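Local coordinates for putative laminarinase (Phanerochaete chrysosporium, PDB 2W39), which probably hydrolyses beta-1,3-linked glucans such as laminarin, as a secreted family 16 glycoside hydrolase built on a beta-sandwich, at residues T27-Y33 with N250-D256; L52-D57 with R69-I74; T98-E104 with V116-V122. One frame throughout, in Å; residues are numbered along the deposited sequence. Where two conformers were deposited one is given.

Interaction 1: residues T27-Y33 with N250-D256; sequences THGRVNY and NLTFCGD. With BGC (beta-D-glucopyranose), chain B; LGC (D-glucono-1,5-lactone), chain D.
Val-31 crosses Thr-252 and Phe-253 at about a right angle, CG1 on Thr-252 OG1 (3.3 Å) and CG2 beside the Phe-253 ring. CG1 lies between the backbone N and the carbonyl carbon (chi1 70°). This sends CG2 toward that ring, which was modelled in two conformers, and over one face of Tyr-33. The Tyr-33 side chain crosses Asn-250 and Thr-252 obliquely. Its OH accepts a weak hydrogen bond from Asn-250 ND2 at 3.0 Å, with ring and amide nearly perpendicular (82°). The OH also rests on Thr-252 CB. The other end of that amide, OD1, is taken by Trp-103 NE1. A leucine in place of Tyr-33 would probably leave Asn-250 ND2 without this acceptor and open a gap beside Thr-252.

Strands 31-33 and 250-253 run roughly antiparallel, 150° apart, but are not sheet neighbours. Strand 69-76 pairs with both. Direct backbone bonds come where the 27-30 loop crosses the end of strand 250-253. Arg-30 N donates to Phe-253 O at 2.7 Å, and Asp-256 N donates to Thr-27 O at 3.0 Å. Between these bonds the CA atoms of Gly-29 and Gly-255 come within 3.7 Å. Their approach depends on neither having a side chain: Gly-29 faces Thr-252 OG1 and Phe-253 O, and Gly-255 faces Thr-27 O. Gly-255 also has a positive phi. At the solvent-exposed end His-28 ND1 points to Asp-256 OD2 at 2.5 Å. That bond is very short, and Asp-256 has two conformers, so its length is doubtful.

Asp-25 OD2 accepts from Thr-27 OG1, Thr-252 OG1 and the backbone N of Gly-29. One carboxylate oxygen thus ties loop and strand together. Thr-27 CG2 borders the bound sugar, so this polar network probably helps to position Thr-27 at the sugar pocket.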
loop_
_atom_site.group_PDB
_atom_site.type_symbol
_atom_site.label_atom_id
_atom_site.label_comp_id
_atom_site.label_asym_id
_atom_site.label_seq_id
_atom_site.Cartn_x
_atom_site.Cartn_y
_atom_site.Cartn_z
ATOM N N THR A 27 8.146 -5.081 10.240
ATOM C CA THR A 27 7.510 -4.092 11.104
ATOM C C THR A 27 6.997 -4.675 12.420
ATOM O O THR A 27 6.263 -4.011 13.144
ATOM C CB THR A 27 6.414 -3.282 10.362
ATOM O OG1 THR A 27 5.525 -4.169 9.683
ATOM C CG2 THR A 27 7.046 -2.379 9.332
ATOM N N HIS A 28 7.406 -5.905 12.734
ATOM C CA HIS A 28 7.210 -6.475 14.088
ATOM C C HIS A 28 5.742 -6.636 14.484
ATOM O O HIS A 28 5.395 -6.552 15.662
ATOM C CB HIS A 28 7.984 -5.659 15.137
ATOM C CG HIS A 28 9.413 -5.454 14.760
ATOM N ND1 HIS A 28 9.892 -4.244 14.316
ATOM C CD2 HIS A 28 10.443 -6.326 14.656
ATOM C CE1 HIS A 28 11.175 -4.357 14.022
ATOM N NE2 HIS A 28 11.528 -5.615 14.200
ATOM N N GLY A 29 4.879 -6.896 13.510
ATOM C CA GLY A 29 3.464 -7.057 13.776
ATOM C C GLY A 29 3.076 -8.406 14.354
ATOM O O GLY A 29 3.882 -9.351 14.385
ATOM N N ARG A 30 1.832 -8.495 14.815
ATOM C CA ARG A 30 1.281 -9.733 15.353
ATOM C C ARG A 30 0.716 -10.538 14.179
ATOM O O ARG A 30 -0.502 -10.714 14.028
ATOM C CB ARG A 30 0.227 -9.421 16.406
ATOM C CG ARG A 30 -0.352 -10.630 17.110
ATOM C CD ARG A 30 0.711 -11.505 17.772
ATOM N NE ARG A 30 0.071 -12.638 18.425
ATOM C CZ ARG A 30 0.669 -13.795 18.692
ATOM N NH1 ARG A 30 1.946 -13.993 18.383
ATOM N NH2 ARG A 30 -0.034 -14.748 19.290
ATOM N N VAL A 31 1.631 -10.988 13.321
ATOM C CA VAL A 31 1.281 -11.559 12.024
ATOM C C VAL A 31 2.132 -12.777 11.765
ATOM O O VAL A 31 3.293 -12.847 12.176
ATOM C CB VAL A 31 1.476 -10.505 10.884
ATOM C CG1 VAL A 31 2.963 -10.195 10.618
ATOM C CG2 VAL A 31 0.798 -10.969 9.593
ATOM N N ASN A 32 1.551 -13.745 11.066
ATOM C CA ASN A 32 2.285 -14.883 10.537
ATOM C C ASN A 32 2.117 -14.862 9.023
ATOM O O ASN A 32 1.049 -15.235 8.511
ATOM C CB ASN A 32 1.768 -16.192 11.129
ATOM C CG ASN A 32 2.602 -17.372 10.699
ATOM O OD1 ASN A 32 3.812 -17.383 10.878
ATOM N ND2 ASN A 32 1.961 -18.365 10.114
ATOM N N TYR A 33 3.136 -14.383 8.321
ATOM C CA TYR A 33 3.082 -14.300 6.871
ATOM C C TYR A 33 3.354 -15.678 6.281
ATOM O O TYR A 33 4.431 -16.240 6.462
ATOM C CB TYR A 33 4.128 -13.316 6.389
ATOM C CG TYR A 33 3.741 -11.857 6.448
ATOM C CD1 TYR A 33 2.474 -11.416 6.046
ATOM C CD2 TYR A 33 4.685 -10.890 6.828
ATOM C CE1 TYR A 33 2.153 -10.048 6.049
ATOM C CE2 TYR A 33 4.366 -9.532 6.821
ATOM C CZ TYR A 33 3.113 -9.119 6.402
ATOM O OH TYR A 33 2.768 -7.787 6.339
ATOM N N ASN A 250 0.331 -6.029 1.138
ATOM C CA ASN A 250 0.373 -6.819 2.372
ATOM C C ASN A 250 -0.667 -6.385 3.372
ATOM O O ASN A 250 -1.291 -5.331 3.233
ATOM C CB ASN A 250 1.773 -6.754 3.026
ATOM C CG ASN A 250 2.065 -5.394 3.606
ATOM O OD1 ASN A 250 2.420 -4.468 2.871
ATOM N ND2 ASN A 250 1.877 -5.240 4.919
ATOM N N LEU A 251 -0.802 -7.205 4.406
ATOM C CA LEU A 251 -1.591 -6.843 5.570
ATOM C C LEU A 251 -0.866 -7.365 6.804
ATOM O O LEU A 251 -0.716 -8.576 6.976
ATOM C CB LEU A 251 -2.984 -7.460 5.470
ATOM C CG LEU A 251 -3.841 -7.383 6.744
ATOM C CD1 LEU A 251 -4.100 -5.938 7.177
ATOM C CD2 LEU A 251 -5.148 -8.149 6.543
ATOM N N THR A 252 -0.392 -6.447 7.643
ATOM C CA THR A 252 0.108 -6.818 8.960
ATOM C C THR A 252 -0.865 -6.323 10.038
ATOM O O THR A 252 -1.883 -5.685 9.725
ATOM C CB THR A 252 1.587 -6.365 9.191
ATOM O OG1 THR A 252 2.073 -7.081 10.337
ATOM C CG2 THR A 252 1.738 -4.866 9.392
ATOM N N PHE A 253 -0.572 -6.649 11.298
ATOM C CA PHE A 253 -1.410 -6.241 12.435
ATOM C C PHE A 253 -0.510 -5.734 13.542
ATOM O O PHE A 253 0.550 -6.312 13.783
ATOM C CB PHE A 253 -2.254 -7.406 12.983
ATOM C CG PHE A 253 -2.891 -8.246 11.915
ATOM C CD1 PHE A 253 -2.314 -9.453 11.528
ATOM C CD2 PHE A 253 -4.056 -7.823 11.284
ATOM C CE1 PHE A 253 -2.894 -10.235 10.514
ATOM C CE2 PHE A 253 -4.636 -8.594 10.281
ATOM C CZ PHE A 253 -4.055 -9.800 9.900
ATOM N N CYS A 254 -0.930 -4.670 14.228
ATOM C CA CYS A 254 -0.173 -4.107 15.354
ATOM C C CYS A 254 1.213 -3.658 14.871
ATOM O O CYS A 254 1.303 -2.978 13.857
ATOM C CB CYS A 254 -0.110 -5.116 16.526
ATOM S SG CYS A 254 -1.741 -5.777 16.977
ATOM N N GLY A 255 2.279 -4.022 15.578
ATOM C CA GLY A 255 3.619 -3.664 15.120
ATOM C C GLY A 255 3.985 -2.219 15.332
ATOM O O GLY A 255 3.329 -1.492 16.090
ATOM N N ASP A 256 5.009 -1.776 14.624
ATOM C CA ASP A 256 5.700 -0.559 15.017
ATOM C C ASP A 256 4.916 0.746 14.801
ATOM O O ASP A 256 5.269 1.779 15.375
ATOM C CB ASP A 256 7.064 -0.512 14.340
ATOM C CG ASP A 256 7.940 -1.696 14.713
ATOM O OD1 ASP A 256 7.786 -2.252 15.832
ATOM O OD2 ASP A 256 8.782 -2.072 13.874
HETATM C C2 BGC B . 7.531 1.264 6.463
HETATM C C3 BGC B . 7.810 -0.149 5.943
HETATM C C4 BGC B . 6.498 -0.914 5.898
HETATM C C5 BGC B . 5.652 -0.266 4.812
HETATM C C6 BGC B . 4.343 -1.017 4.601
HETATM C C1 BGC B . 6.231 1.912 5.946
HETATM O O1 BGC B . 5.479 2.422 7.064
HETATM O O2 BGC B . 8.645 2.117 6.151
HETATM O O3 BGC B . 8.780 -0.820 6.768
HETATM O O4 BGC B . 6.713 -2.293 5.606
HETATM O O5 BGC B . 5.350 1.099 5.143
HETATM O O6 BGC B . 3.392 -0.612 5.593
HETATM C C1 LGC D . 6.746 1.839 5.754
HETATM C C2 LGC D . 7.931 1.111 6.315
HETATM O O5 LGC D . 5.712 1.182 4.955
HETATM O O1 LGC D . 6.617 3.032 5.976
HETATM O O2 LGC D . 9.154 1.767 5.930
HETATM C C3 LGC D . 7.918 -0.362 5.889
HETATM O O3 LGC D . 8.748 -1.135 6.772
HETATM C C4 LGC D . 6.486 -0.897 5.890
HETATM O O4 LGC D . 6.463 -2.315 5.760
HETATM C C5 LGC D . 5.761 -0.234 4.725
HETATM C C6 LGC D . 4.334 -0.716 4.482
HETATM O O6 LGC D . 3.510 -0.605 5.651
#

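Interaction 2: residues L52-D57 with R69-I74; sequences LILRAD and RNSVRI. With NAG (2-acetamido-2-deoxy-beta-D-glucopyranose), chain C.
Arg-69 and Asp-57 meet at about a right angle, their guanidinium and carboxylate planes 65° apart. NH1 of Arg-69 makes both polar contacts, while CD also lies against Asp-57 O. NH1 forms a salt bridge with Asp-57 OD1 at 3.0 Å, with OD1 in the guanidinium plane at its edge. NH1 also donates to the backbone O of Asp-57 at 2.9 Å, but from above the carbonyl plane and not on a lone pair. A bend at chi3 (-70°) turns NH1 toward Asp-57. NH2 is held by the carbonyls of Thr-60 and Val-277, and Asp-57 OD2 is bonded to Thr-60 OG1.

Asn-70 crosses Asp-57 obliquely, and two waters join them. One takes a bond from Asn-70 ND2 and gives one to Asp-57 OD2 at 2.7 Å. The other accepts from Asn-70 N and donates weakly to OD2. The backbones meet directly where Asp-57 N donates to Asn-70 O at 2.9 Å.

Past this polar end the two segments part into the two facing sheets of the sandwich. Strand 51-55 pairs with 45-48 and 288-297, and strand 69-76 pairs with 246-253. Apolar side chains fill the space between. Leu-54 crosses Val-72 at about a right angle, with CB 3.7 Å from Val-72 CG2. It meets Ile-74 more obliquely, CD1 to CD1 at 3.8 Å. Leu-52 and Ile-74 reach toward each other tip to tip, CD2 to CD1 at 4.1 Å.

Arg-55 points away, toward the glycan on Asn-43. Its exact contact there is doubtful. Arg-73 also turns away; its guanidinium forms salt bridges with Glu-21 and Glu-107, and NH2 also bonds a bound glucose.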
loop_
_atom_site.group_PDB
_atom_site.type_symbol
_atom_site.label_atom_id
_atom_site.label_comp_id
_atom_site.label_asym_id
_atom_site.label_seq_id
_atom_site.Cartn_x
_atom_site.Cartn_y
_atom_site.Cartn_z
ATOM N N LEU A 52 -8.795 -10.768 -7.118
ATOM C CA LEU A 52 -7.771 -11.239 -6.205
ATOM C C LEU A 52 -8.200 -10.833 -4.806
ATOM O O LEU A 52 -8.401 -9.635 -4.541
ATOM C CB LEU A 52 -6.420 -10.617 -6.530
ATOM C CG LEU A 52 -5.281 -10.939 -5.566
ATOM C CD1 LEU A 52 -4.805 -12.357 -5.724
ATOM C CD2 LEU A 52 -4.114 -9.935 -5.686
ATOM N N ILE A 53 -8.340 -11.819 -3.927
ATOM C CA ILE A 53 -8.559 -11.553 -2.508
ATOM C C ILE A 53 -7.312 -11.933 -1.730
ATOM O O ILE A 53 -6.744 -13.024 -1.928
ATOM C CB ILE A 53 -9.740 -12.390 -1.946
ATOM C CG1 ILE A 53 -11.037 -12.189 -2.730
ATOM C CG2 ILE A 53 -9.917 -12.187 -0.429
ATOM C CD1 ILE A 53 -11.492 -10.796 -2.734
ATOM N N LEU A 54 -6.881 -11.023 -0.853
ATOM C CA LEU A 54 -5.769 -11.263 0.075
ATOM C C LEU A 54 -6.340 -10.941 1.440
ATOM O O LEU A 54 -6.778 -9.819 1.665
ATOM C CB LEU A 54 -4.585 -10.316 -0.194
ATOM C CG LEU A 54 -4.039 -10.339 -1.621
ATOM C CD1 LEU A 54 -3.036 -9.209 -1.799
ATOM C CD2 LEU A 54 -3.424 -11.711 -1.986
ATOM N N ARG A 55 -6.369 -11.916 2.346
ATOM C CA ARG A 55 -7.099 -11.743 3.604
ATOM C C ARG A 55 -6.353 -12.281 4.815
ATOM O O ARG A 55 -5.452 -13.111 4.706
ATOM C CB ARG A 55 -8.491 -12.401 3.527
ATOM C CG ARG A 55 -8.451 -13.901 3.215
ATOM C CD ARG A 55 -9.707 -14.673 3.631
ATOM N NE ARG A 55 -10.932 -14.243 2.966
ATOM C CZ ARG A 55 -11.409 -14.688 1.799
ATOM N NH1 ARG A 55 -12.559 -14.184 1.393
ATOM N NH2 ARG A 55 -10.771 -15.592 1.020
ATOM N N ALA A 56 -6.767 -11.787 5.980
ATOM C CA ALA A 56 -6.391 -12.340 7.276
ATOM C C ALA A 56 -7.199 -13.572 7.617
ATOM O O ALA A 56 -8.354 -13.697 7.230
ATOM C CB ALA A 56 -6.669 -11.298 8.342
ATOM N N ASP A 57 -6.605 -14.458 8.399
ATOM C CA ASP A 57 -7.364 -15.495 9.089
ATOM C C ASP A 57 -8.430 -14.826 9.960
ATOM O O ASP A 57 -8.117 -13.931 10.771
ATOM C CB ASP A 57 -6.360 -16.315 9.912
ATOM C CG ASP A 57 -7.013 -17.354 10.830
ATOM O OD1 ASP A 57 -8.018 -17.030 11.495
ATOM O OD2 ASP A 57 -6.443 -18.471 10.920
ATOM N N ARG A 69 -1.378 -13.665 13.673
ATOM C CA ARG A 69 -2.531 -13.988 12.839
ATOM C C ARG A 69 -2.069 -14.226 11.410
ATOM O O ARG A 69 -1.317 -13.424 10.849
ATOM C CB ARG A 69 -3.572 -12.863 12.907
ATOM C CG ARG A 69 -4.885 -13.182 12.200
ATOM C CD ARG A 69 -6.064 -12.360 12.712
ATOM N NE ARG A 69 -6.444 -12.764 14.074
ATOM C CZ ARG A 69 -7.056 -13.903 14.398
ATOM N NH1 ARG A 69 -7.426 -14.785 13.470
ATOM N NH2 ARG A 69 -7.287 -14.158 15.679
ATOM N N ASN A 70 -2.512 -15.321 10.802
ATOM C CA ASN A 70 -2.078 -15.612 9.443
ATOM C C ASN A 70 -2.541 -14.529 8.477
ATOM O O ASN A 70 -3.693 -14.058 8.530
ATOM C CB ASN A 70 -2.616 -16.953 8.943
ATOM C CG ASN A 70 -1.971 -18.146 9.614
ATOM O OD1 ASN A 70 -0.913 -18.056 10.228
ATOM N ND2 ASN A 70 -2.615 -19.308 9.459
ATOM N N SER A 71 -1.623 -14.123 7.599
ATOM C CA SER A 71 -1.890 -13.105 6.598
ATOM C C SER A 71 -0.883 -13.288 5.469
ATOM O O SER A 71 -0.091 -14.245 5.483
ATOM C CB SER A 71 -1.781 -11.721 7.237
ATOM O OG SER A 71 -2.306 -10.736 6.357
ATOM N N VAL A 72 -0.909 -12.363 4.515
ATOM C CA VAL A 72 -0.060 -12.479 3.341
ATOM C C VAL A 72 0.620 -11.159 3.003
ATOM O O VAL A 72 0.083 -10.067 3.258
ATOM C CB VAL A 72 -0.831 -13.029 2.114
ATOM C CG1 VAL A 72 -1.379 -14.442 2.384
ATOM C CG2 VAL A 72 -1.943 -12.090 1.673
ATOM N N ARG A 73 1.788 -11.290 2.376
ATOM C CA ARG A 73 2.593 -10.192 1.851
ATOM C C ARG A 73 3.092 -10.679 0.495
ATOM O O ARG A 73 3.930 -11.579 0.427
ATOM C CB ARG A 73 3.748 -9.899 2.809
ATOM C CG ARG A 73 4.777 -8.905 2.265
ATOM C CD ARG A 73 5.660 -8.403 3.361
ATOM N NE ARG A 73 6.863 -7.741 2.853
ATOM C CZ ARG A 73 7.544 -6.799 3.506
ATOM N NH1 ARG A 73 7.077 -6.271 4.629
ATOM N NH2 ARG A 73 8.670 -6.328 2.991
ATOM N N ILE A 74 2.527 -10.138 -0.572
ATOM C CA ILE A 74 2.897 -10.572 -1.907
ATOM C C ILE A 74 3.800 -9.556 -2.560
ATOM O O ILE A 74 3.667 -8.353 -2.336
ATOM C CB ILE A 74 1.646 -10.931 -2.781
ATOM C CG1 ILE A 74 0.770 -9.711 -3.167
ATOM C CG2 ILE A 74 0.820 -12.049 -2.109
ATOM C CD1 ILE A 74 -0.223 -10.011 -4.280
HETATM C C1 NAG C . -12.481 -18.709 -0.433
HETATM C C2 NAG C . -13.847 -19.414 -0.306
HETATM C C3 NAG C . -14.905 -18.784 -1.219
HETATM C C4 NAG C . -14.886 -17.263 -1.172
HETATM C C5 NAG C . -13.460 -16.764 -1.409
HETATM C C6 NAG C . -13.386 -15.236 -1.432
HETATM C C7 NAG C . -14.108 -21.864 0.038
HETATM C C8 NAG C . -13.916 -23.198 -0.624
HETATM N N2 NAG C . -13.699 -20.814 -0.674
HETATM O O3 NAG C . -16.200 -19.243 -0.880
HETATM O O4 NAG C . -15.750 -16.751 -2.163
HETATM O O5 NAG C . -12.640 -17.296 -0.377
HETATM O O6 NAG C . -13.753 -14.685 -0.184
HETATM O O7 NAG C . -14.615 -21.798 1.159
HETATM O O HOH W 1 -4.027 -17.374 12.165
HETATM O O HOH W 2 -5.394 -19.479 8.631
#

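Interaction 3: residues T98-E104 with V116-V122; sequences TWPAAWE and VDIIEGV. With BGC (beta-D-glucopyranose), chain B; LGC (D-glucono-1,5-lactone), chain D.
Trp-99 has Val-122 CG1 over one face, in a CH-pi contact 3.9 Å from the centroid of its five-membered ring. At its edge NE1 donates to Glu-120 OE2 at 2.9 Å. Ring and carboxylate are nearly coplanar (12°), and OE2 uses its anti lone pair. Trp-99 CG stands opposite the backbone N (chi1 -178°), which brings the indole alongside the extended Glu-120 chain. The bond probably helps to set the rotation of the carboxylate beside the sugar.

Trp-103 offers a face to the sugar. Glucose and gluconolactone were modelled in the same site, and C6 of each lies over the indole. Ala-101 O sits at the ring edge. Asp-117 runs side by side with Trp-103, its OD1 3.5 Å from Trp-103 CB and 3.2 Å from O5 of the lactone.

A classic beta bulge sits between these groups. Ala-102 O accepts from Ile-118 N at 2.9 Å and from Ile-119 N at 3.0 Å, both in the carbonyl plane. The extra residue keeps Asp-117 and Glu-120 on the sugar side with Ala-101 and Trp-103. Ala-102 and Ile-119 pack on the reverse side.

With Glu-115 just before, Asp-117 and Glu-120 complete the Glu-x-Asp-x-x-Glu signature of family 16 hydrolases, here in its bulged form and lining the sugar pocket.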
loop_
_atom_site.group_PDB
_atom_site.type_symbol
_atom_site.label_atom_id
_atom_site.label_comp_id
_atom_site.label_asym_id
_atom_site.label_seq_id
_atom_site.Cartn_x
_atom_site.Cartn_y
_atom_site.Cartn_z
ATOM N N THR A 98 -5.433 -3.367 12.145
ATOM C CA THR A 98 -4.979 -3.604 10.779
ATOM C C THR A 98 -4.003 -2.546 10.284
ATOM O O THR A 98 -4.137 -1.357 10.597
ATOM C CB THR A 98 -6.144 -3.710 9.768
ATOM O OG1 THR A 98 -6.899 -2.500 9.720
ATOM C CG2 THR A 98 -7.066 -4.894 10.071
ATOM N N TRP A 99 -3.043 -3.009 9.490
ATOM C CA TRP A 99 -2.036 -2.153 8.879
ATOM C C TRP A 99 -1.773 -2.681 7.467
ATOM O O TRP A 99 -0.823 -3.433 7.224
ATOM C CB TRP A 99 -0.789 -2.119 9.744
ATOM C CG TRP A 99 0.320 -1.225 9.258
ATOM C CD1 TRP A 99 0.334 -0.382 8.166
ATOM C CD2 TRP A 99 1.607 -1.110 9.864
ATOM N NE1 TRP A 99 1.561 0.232 8.055
ATOM C CE2 TRP A 99 2.361 -0.191 9.089
ATOM C CE3 TRP A 99 2.208 -1.705 10.979
ATOM C CZ2 TRP A 99 3.690 0.141 9.397
ATOM C CZ3 TRP A 99 3.526 -1.367 11.283
ATOM C CH2 TRP A 99 4.248 -0.459 10.500
ATOM N N PRO A 100 -2.668 -2.327 6.535
ATOM C CA PRO A 100 -2.501 -2.735 5.146
ATOM C C PRO A 100 -1.589 -1.767 4.394
ATOM O O PRO A 100 -1.493 -0.593 4.767
ATOM C CB PRO A 100 -3.918 -2.634 4.591
ATOM C CG PRO A 100 -4.532 -1.466 5.352
ATOM C CD PRO A 100 -3.900 -1.527 6.725
ATOM N N ALA A 101 -0.957 -2.247 3.329
ATOM C CA ALA A 101 -0.178 -1.377 2.467
ATOM C C ALA A 101 -0.075 -1.911 1.050
ATOM O O ALA A 101 -0.018 -3.128 0.829
ATOM C CB ALA A 101 1.225 -1.156 3.054
ATOM N N ALA A 102 -0.027 -0.973 0.102
ATOM C CA ALA A 102 0.382 -1.251 -1.285
ATOM C C ALA A 102 1.511 -0.257 -1.549
ATOM O O ALA A 102 1.350 0.957 -1.358
ATOM C CB ALA A 102 -0.769 -1.059 -2.265
ATOM N N TRP A 103 2.669 -0.767 -1.956
ATOM C CA TRP A 103 3.884 0.031 -1.923
ATOM C C TRP A 103 4.926 -0.561 -2.841
ATOM O O TRP A 103 4.732 -1.627 -3.414
ATOM C CB TRP A 103 4.363 0.173 -0.469
ATOM C CG TRP A 103 4.620 -1.083 0.288
ATOM C CD1 TRP A 103 3.705 -2.050 0.650
ATOM C CD2 TRP A 103 5.843 -1.434 0.935
ATOM N NE1 TRP A 103 4.311 -3.007 1.435
ATOM C CE2 TRP A 103 5.622 -2.647 1.631
ATOM C CE3 TRP A 103 7.106 -0.840 0.997
ATOM C CZ2 TRP A 103 6.610 -3.257 2.390
ATOM C CZ3 TRP A 103 8.086 -1.449 1.765
ATOM C CH2 TRP A 103 7.832 -2.651 2.434
ATOM N N GLU A 104 6.040 0.153 -2.956
ATOM C CA GLU A 104 7.194 -0.342 -3.711
ATOM C C GLU A 104 8.446 -0.099 -2.907
ATOM O O GLU A 104 8.582 0.931 -2.231
ATOM C CB GLU A 104 7.356 0.356 -5.071
ATOM C CG GLU A 104 6.153 0.221 -5.959
ATOM C CD GLU A 104 6.379 0.779 -7.355
ATOM O OE1 GLU A 104 7.413 1.436 -7.589
ATOM O OE2 GLU A 104 5.499 0.553 -8.230
ATOM N N VAL A 116 8.303 3.792 -1.769
ATOM C CA VAL A 116 7.136 4.656 -1.947
ATOM C C VAL A 116 5.899 3.903 -1.499
ATOM O O VAL A 116 5.565 2.834 -2.033
ATOM C CB VAL A 116 6.972 5.212 -3.398
ATOM C CG1 VAL A 116 7.056 4.094 -4.445
ATOM C CG2 VAL A 116 5.651 5.986 -3.503
ATOM N N ASP A 117 5.224 4.472 -0.508
ATOM C CA ASP A 117 3.979 3.910 0.014
ATOM C C ASP A 117 2.838 4.586 -0.701
ATOM O O ASP A 117 2.711 5.807 -0.652
ATOM C CB ASP A 117 3.886 4.127 1.522
ATOM C CG ASP A 117 5.118 3.615 2.245
ATOM O OD1 ASP A 117 5.522 2.453 1.985
ATOM O OD2 ASP A 117 5.711 4.362 3.020
ATOM N N ILE A 118 2.031 3.784 -1.397
ATOM C CA ILE A 118 0.957 4.283 -2.248
ATOM C C ILE A 118 -0.382 4.261 -1.503
ATOM O O ILE A 118 -1.110 5.257 -1.504
ATOM C CB ILE A 118 0.892 3.456 -3.558
ATOM C CG1 ILE A 118 2.240 3.534 -4.291
ATOM C CG2 ILE A 118 -0.260 3.942 -4.419
ATOM C CD1 ILE A 118 2.398 2.520 -5.437
ATOM N N ILE A 119 -0.688 3.121 -0.883
ATOM C CA ILE A 119 -1.825 2.971 0.013
ATOM C C ILE A 119 -1.270 2.537 1.348
ATOM O O ILE A 119 -0.545 1.555 1.428
ATOM C CB ILE A 119 -2.821 1.908 -0.480
ATOM C CG1 ILE A 119 -3.206 2.154 -1.953
ATOM C CG2 ILE A 119 -4.043 1.889 0.448
ATOM C CD1 ILE A 119 -4.102 1.071 -2.560
ATOM N N GLU A 120 -1.603 3.255 2.416
ATOM C CA GLU A 120 -1.131 2.851 3.742
ATOM C C GLU A 120 -1.878 3.573 4.838
ATOM O O GLU A 120 -2.126 4.778 4.749
ATOM C CB GLU A 120 0.362 3.184 3.919
ATOM C CG GLU A 120 0.963 2.454 5.121
ATOM C CD GLU A 120 2.405 2.803 5.425
ATOM O OE1 GLU A 120 2.944 3.774 4.850
ATOM O OE2 GLU A 120 2.994 2.091 6.270
ATOM N N GLY A 121 -2.202 2.844 5.900
ATOM C CA GLY A 121 -2.708 3.454 7.122
ATOM C C GLY A 121 -2.829 2.395 8.191
ATOM O O GLY A 121 -2.391 1.255 8.004
ATOM N N VAL A 122 -3.406 2.796 9.324
ATOM C CA VAL A 122 -3.549 1.902 10.456
ATOM C C VAL A 122 -4.882 2.104 11.148
ATOM O O VAL A 122 -5.402 3.224 11.203
ATOM C CB VAL A 122 -2.411 2.106 11.511
ATOM C CG1 VAL A 122 -1.060 1.802 10.907
ATOM C CG2 VAL A 122 -2.435 3.505 12.107
HETATM C C2 BGC B . 7.531 1.264 6.463
HETATM C C3 BGC B . 7.810 -0.149 5.943
HETATM C C4 BGC B . 6.498 -0.914 5.898
HETATM C C5 BGC B . 5.652 -0.266 4.812
HETATM C C6 BGC B . 4.343 -1.017 4.601
HETATM C C1 BGC B . 6.231 1.912 5.946
HETATM O O1 BGC B . 5.479 2.422 7.064
HETATM O O2 BGC B . 8.645 2.117 6.151
HETATM O O3 BGC B . 8.780 -0.820 6.768
HETATM O O4 BGC B . 6.713 -2.293 5.606
HETATM O O5 BGC B . 5.350 1.099 5.143
HETATM O O6 BGC B . 3.392 -0.612 5.593
HETATM C C1 LGC D . 6.746 1.839 5.754
HETATM C C2 LGC D . 7.931 1.111 6.315
HETATM O O5 LGC D . 5.712 1.182 4.955
HETATM O O1 LGC D . 6.617 3.032 5.976
HETATM O O2 LGC D . 9.154 1.767 5.930
HETATM C C3 LGC D . 7.918 -0.362 5.889
HETATM O O3 LGC D . 8.748 -1.135 6.772
HETATM C C4 LGC D . 6.486 -0.897 5.890
HETATM O O4 LGC D . 6.463 -2.315 5.760
HETATM C C5 LGC D . 5.761 -0.234 4.725
HETATM C C6 LGC D . 4.334 -0.716 4.482
HETATM O O6 LGC D . 3.510 -0.605 5.651
#

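All three contacts reach one mixed sheet, in which strand 246-253 lies between 69-76 and 98-105. Interaction 3 is wholly buried near the centre of the chain. It is a bulged hairpin, bonded mainly through the backbone. Interaction 2 is buried too, but it joins this sheet to the other one through apolar side chains, with a salt bridge and waters at one end. Interaction 1 is partly exposed and joins a loop to a strand end by scattered polar bonds. Interactions 1 and 3 share the sugar site, and the backbone N of Trp-99 bonds Thr-252 O. Interactions 1 and 2 meet through Leu-251 with Ser-71 and Asn-32 with Asn-70.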